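Local structure of malonyl CoA-acyl carrier protein transacylase (Bartonella henselae, 3QAT) at residues C162-D167 against T258-W263; V174-A179 against F206-M211. The protein probably transfers the malonyl group from malonyl-CoA to the acyl carrier protein, the step that supplies malonyl units for fatty acid synthesis. All coordinates share one frame; numbering follows the deposited sequence. Where two conformers were deposited one is given.

Interaction 1: C162-D167 against T258-W263; sequences CQIAND and TGRVRW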
# COMPACT_ATOMS: atom_id res chain seq x y z
N CYS A 162 -19.20 9.77 -4.57
CA CYS A 162 -17.81 10.01 -5.02
C CYS A 162 -17.02 10.51 -3.83
O CYS A 162 -17.43 11.46 -3.15
CB CYS A 162 -17.78 11.01 -6.17
SG CYS A 162 -16.14 11.33 -6.90
N GLN A 163 -15.89 9.86 -3.55
CA GLN A 163 -15.12 10.15 -2.36
C GLN A 163 -13.64 10.23 -2.70
O GLN A 163 -13.21 9.70 -3.73
CB GLN A 163 -15.32 9.03 -1.33
CG GLN A 163 -16.69 9.06 -0.69
CD GLN A 163 -16.92 7.85 0.18
OE1 GLN A 163 -17.03 6.75 -0.31
NE2 GLN A 163 -17.01 8.07 1.48
N ILE A 164 -12.86 10.90 -1.86
CA ILE A 164 -11.39 10.85 -2.00
C ILE A 164 -10.86 9.50 -1.48
O ILE A 164 -11.02 9.19 -0.29
CB ILE A 164 -10.71 12.02 -1.28
CG1 ILE A 164 -11.10 13.34 -1.98
CG2 ILE A 164 -9.18 11.83 -1.26
CD1 ILE A 164 -10.49 14.59 -1.34
N ALA A 165 -10.25 8.73 -2.38
CA ALA A 165 -9.68 7.42 -2.03
C ALA A 165 -8.22 7.54 -1.57
O ALA A 165 -7.81 6.84 -0.65
CB ALA A 165 -9.77 6.51 -3.24
N ASN A 166 -7.44 8.37 -2.24
CA ASN A 166 -6.04 8.57 -1.81
C ASN A 166 -5.74 10.06 -1.84
O ASN A 166 -6.11 10.76 -2.81
CB ASN A 166 -5.00 8.05 -2.81
CG ASN A 166 -4.96 6.54 -3.06
OD1 ASN A 166 -4.14 6.15 -3.91
ND2 ASN A 166 -5.72 5.68 -2.34
N ASP A 167 -5.00 10.55 -0.86
CA ASP A 167 -4.39 11.86 -0.94
C ASP A 167 -2.88 11.55 -0.98
O ASP A 167 -2.28 11.26 0.06
CB ASP A 167 -4.77 12.68 0.32
CG ASP A 167 -4.05 14.03 0.39
OD1 ASP A 167 -3.64 14.55 -0.66
OD2 ASP A 167 -3.89 14.58 1.51
N THR A 258 -12.66 1.24 3.58
CA THR A 258 -13.65 2.17 3.04
C THR A 258 -13.23 3.63 3.10
O THR A 258 -13.98 4.50 2.62
CB THR A 258 -15.00 2.05 3.78
OG1 THR A 258 -14.79 2.19 5.19
CG2 THR A 258 -15.62 0.72 3.47
N GLY A 259 -12.07 3.91 3.68
CA GLY A 259 -11.65 5.28 3.95
C GLY A 259 -10.45 5.72 3.13
O GLY A 259 -9.82 4.92 2.44
N ARG A 260 -10.14 7.01 3.28
CA ARG A 260 -9.07 7.68 2.53
C ARG A 260 -7.68 7.26 3.00
O ARG A 260 -7.39 7.19 4.20
CB ARG A 260 -9.22 9.20 2.67
CG ARG A 260 -8.02 10.05 2.21
CD ARG A 260 -8.35 11.55 2.32
NE ARG A 260 -8.66 11.94 3.69
CZ ARG A 260 -7.94 12.79 4.43
NH1 ARG A 260 -6.85 13.38 3.94
NH2 ARG A 260 -8.34 13.05 5.67
N VAL A 261 -6.80 6.97 2.04
CA VAL A 261 -5.40 6.69 2.37
C VAL A 261 -4.70 8.04 2.50
O VAL A 261 -4.52 8.75 1.51
CB VAL A 261 -4.72 5.85 1.27
CG1 VAL A 261 -3.23 5.65 1.62
CG2 VAL A 261 -5.42 4.49 1.16
N ARG A 262 -4.31 8.40 3.72
CA ARG A 262 -3.80 9.76 4.02
C ARG A 262 -2.26 9.77 3.83
O ARG A 262 -1.49 9.98 4.79
CB ARG A 262 -4.20 10.17 5.44
CG ARG A 262 -5.72 10.34 5.57
CD ARG A 262 -6.11 10.49 7.03
NE ARG A 262 -5.69 11.79 7.56
CZ ARG A 262 -5.93 12.17 8.82
NH1 ARG A 262 -6.55 11.34 9.66
NH2 ARG A 262 -5.56 13.37 9.24
N TRP A 263 -1.81 9.53 2.59
CA TRP A 263 -0.38 9.30 2.37
C TRP A 263 0.45 10.58 2.48
O TRP A 263 1.53 10.58 3.10
CB TRP A 263 -0.07 8.56 1.01
CG TRP A 263 1.35 8.03 1.02
CD1 TRP A 263 2.42 8.51 0.30
CD2 TRP A 263 1.85 6.97 1.84
NE1 TRP A 263 3.55 7.78 0.60
CE2 TRP A 263 3.24 6.83 1.55
CE3 TRP A 263 1.27 6.12 2.80
CZ2 TRP A 263 4.06 5.88 2.20
CZ3 TRP A 263 2.07 5.16 3.43
CH2 TRP A 263 3.45 5.05 3.12
O HOH W 1 -16.36 5.70 3.41
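Asn-166 pairs in parallel with Val-261, and two straight backbone bonds join the chains there. Val-261 N donates to Ala-165 O (2.9 Å), and Asp-167 N donates to Val-261 O (3.0 Å). The short strand 261-262 thereby forms an edge of the mixed sheet in the smaller, ferredoxin-like part of the acyltransferase fold. Strand 162-169 carries a classic beta bulge here, with Ala-165 and Asn-166 both opposite Val-174. Asn-166 and Val-261 share one face of the sheet. Their side chains lie alongside each other, Asn-166 ND2 being 3.7 Å from Val-261 CG2. On the other face, Ile-164 CG2 packs 3.7 Å from Arg-260 CD. Arg-260 CG is anti to the backbone N (chi1 168°), which carries the chain along Ile-164 before it bends at chi3. In the conformer given, the Arg-260 guanidinium has Arg-262 CG over one face, and its NH1 forms salt bridges with Glu-146 and Glu-265. Asp-167 pairs with Arg-264 instead. A water joins Gln-163 NE2 to Thr-258 O. Ala-165 O also accepts from Asn-166 ND2 at 2.9 Å, above the carbonyl plane and from the face opposite Val-261 N.

Interaction 2: V174-A179 against F206-M211; sequences VISGEA and FHSALM
Ser-176, Leu-210 and Ser-208 carry this contact between strand 172-176, with the corner after it, and the loop that leads into helix 212-224. The loop contains an ST turn: Ser-208 OG accepts from Leu-210 N at 3.3 Å, and a 3-10 segment follows at 209-211. In the conformer given, Ser-176 OG donates across the contact to Phe-206 O at 2.7 Å. Its chi1 of -178° turns OG away from the backbone N and toward Phe-206 O. The donor lies above the carbonyl plane, 38° out of it. Ser-208 CB packs beside the same hydroxyl, 3.6 Å from Ser-176 OG. Ser-208 OG also bonds back to Pro-205 O, before the turn. His-207 lies between Phe-206 and Ser-208. Its ND1 bonds to Gln-256 O and its NE2 to Ser-98 OG in a GxSxG sequence, consistent with the Ser-His pair of malonyl-CoA:ACP transacylases. The contact meets the chain just before this histidine by a bond and just after it by packing. Leu-210 reaches the corner at Gly-177 with one methyl. Glu-178 crosses the leucine at about a right angle, its CG 3.9 Å from Leu-210 CD1. That same CD1 lies 3.6 Å from Gly-177 C.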
# COMPACT_ATOMS: atom_id res chain seq x y z
N VAL A 174 -6.66 10.60 -5.78
CA VAL A 174 -7.45 9.56 -6.44
C VAL A 174 -8.84 9.56 -5.85
O VAL A 174 -8.99 9.58 -4.62
CB VAL A 174 -6.80 8.18 -6.25
CG1 VAL A 174 -7.55 7.14 -7.06
CG2 VAL A 174 -5.33 8.23 -6.68
N ILE A 175 -9.85 9.60 -6.70
CA ILE A 175 -11.25 9.52 -6.25
C ILE A 175 -11.85 8.16 -6.61
O ILE A 175 -11.31 7.41 -7.43
CB ILE A 175 -12.13 10.67 -6.84
CG1 ILE A 175 -12.06 10.67 -8.36
CG2 ILE A 175 -11.68 12.01 -6.23
CD1 ILE A 175 -13.04 11.67 -9.02
N SER A 176 -12.99 7.86 -5.99
CA SER A 176 -13.58 6.52 -6.07
C SER A 176 -15.05 6.59 -5.73
O SER A 176 -15.47 7.45 -4.95
CB SER A 176 -12.87 5.61 -5.07
OG SER A 176 -13.37 4.28 -5.13
N GLY A 177 -15.82 5.65 -6.27
CA GLY A 177 -17.25 5.57 -5.93
C GLY A 177 -18.06 5.02 -7.07
O GLY A 177 -17.59 4.17 -7.85
N GLU A 178 -19.30 5.50 -7.19
CA GLU A 178 -20.17 4.97 -8.23
C GLU A 178 -19.78 5.47 -9.60
O GLU A 178 -19.40 6.64 -9.76
CB GLU A 178 -21.62 5.29 -7.93
CG GLU A 178 -22.14 4.53 -6.71
CD GLU A 178 -23.53 4.95 -6.33
OE1 GLU A 178 -23.74 6.13 -5.96
OE2 GLU A 178 -24.43 4.07 -6.39
N ALA A 179 -19.87 4.59 -10.59
CA ALA A 179 -19.37 4.89 -11.93
C ALA A 179 -19.80 6.24 -12.53
O ALA A 179 -18.95 7.03 -12.95
CB ALA A 179 -19.68 3.72 -12.88
N PHE A 206 -12.14 1.14 -4.83
CA PHE A 206 -11.35 1.01 -3.59
C PHE A 206 -11.48 2.28 -2.75
O PHE A 206 -11.60 3.41 -3.28
CB PHE A 206 -9.85 0.78 -3.91
CG PHE A 206 -9.54 -0.49 -4.67
CD1 PHE A 206 -9.51 -1.71 -4.01
CD2 PHE A 206 -9.22 -0.45 -6.02
CE1 PHE A 206 -9.20 -2.89 -4.70
CE2 PHE A 206 -8.90 -1.62 -6.72
CZ PHE A 206 -8.90 -2.84 -6.06
N HIS A 207 -11.44 2.10 -1.43
CA HIS A 207 -11.42 3.26 -0.50
C HIS A 207 -12.61 4.17 -0.68
O HIS A 207 -12.48 5.40 -0.65
CB HIS A 207 -10.08 4.01 -0.59
CG HIS A 207 -8.94 3.11 -0.27
ND1 HIS A 207 -8.78 2.57 0.99
CD2 HIS A 207 -8.01 2.53 -1.06
CE1 HIS A 207 -7.77 1.72 0.97
NE2 HIS A 207 -7.29 1.67 -0.26
N SER A 208 -13.76 3.53 -0.88
CA SER A 208 -15.04 4.22 -0.86
C SER A 208 -15.99 3.41 -0.01
O SER A 208 -15.70 2.27 0.35
CB SER A 208 -15.62 4.37 -2.27
OG SER A 208 -16.16 3.15 -2.75
N ALA A 209 -17.15 4.01 0.31
CA ALA A 209 -18.14 3.31 1.14
C ALA A 209 -18.66 2.04 0.46
O ALA A 209 -19.18 1.13 1.14
CB ALA A 209 -19.28 4.25 1.50
N LEU A 210 -18.53 1.96 -0.86
CA LEU A 210 -18.93 0.77 -1.62
C LEU A 210 -18.15 -0.49 -1.24
O LEU A 210 -18.59 -1.61 -1.54
CB LEU A 210 -18.84 1.02 -3.12
CG LEU A 210 -19.76 2.08 -3.73
CD1 LEU A 210 -19.40 2.25 -5.19
CD2 LEU A 210 -21.21 1.67 -3.62
N MET A 211 -17.00 -0.30 -0.60
CA MET A 211 -16.15 -1.41 -0.15
C MET A 211 -16.62 -2.03 1.14
O MET A 211 -15.96 -2.93 1.66
CB MET A 211 -14.71 -0.94 0.06
CG MET A 211 -13.75 -1.09 -1.12
SD MET A 211 -13.82 -2.57 -2.16
CE MET A 211 -14.74 -1.63 -3.33

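How the interactions relate
The centres of the two interactions are 8 Å apart, and both reach the same mixed sheet. Strands 162-169 and 172-176 follow each other in the chain and are antiparallel neighbours. Both segments of interaction 2 fall between those of interaction 1 in the sequence. The two also touch directly. Ala-165 N probably bonds to Val-174 O, and Gln-163 OE1 probably bonds to Ala-209 N. Gly-259 O lies near His-207 ND1, which bonds to Gln-256 O. Interaction 1 joins the edge strand to the sheet; interaction 2 packs the histidine loop against the neighbouring strand. Both lie beside the probable active site, where Trp-263 and His-207 touch the GxSxG residues.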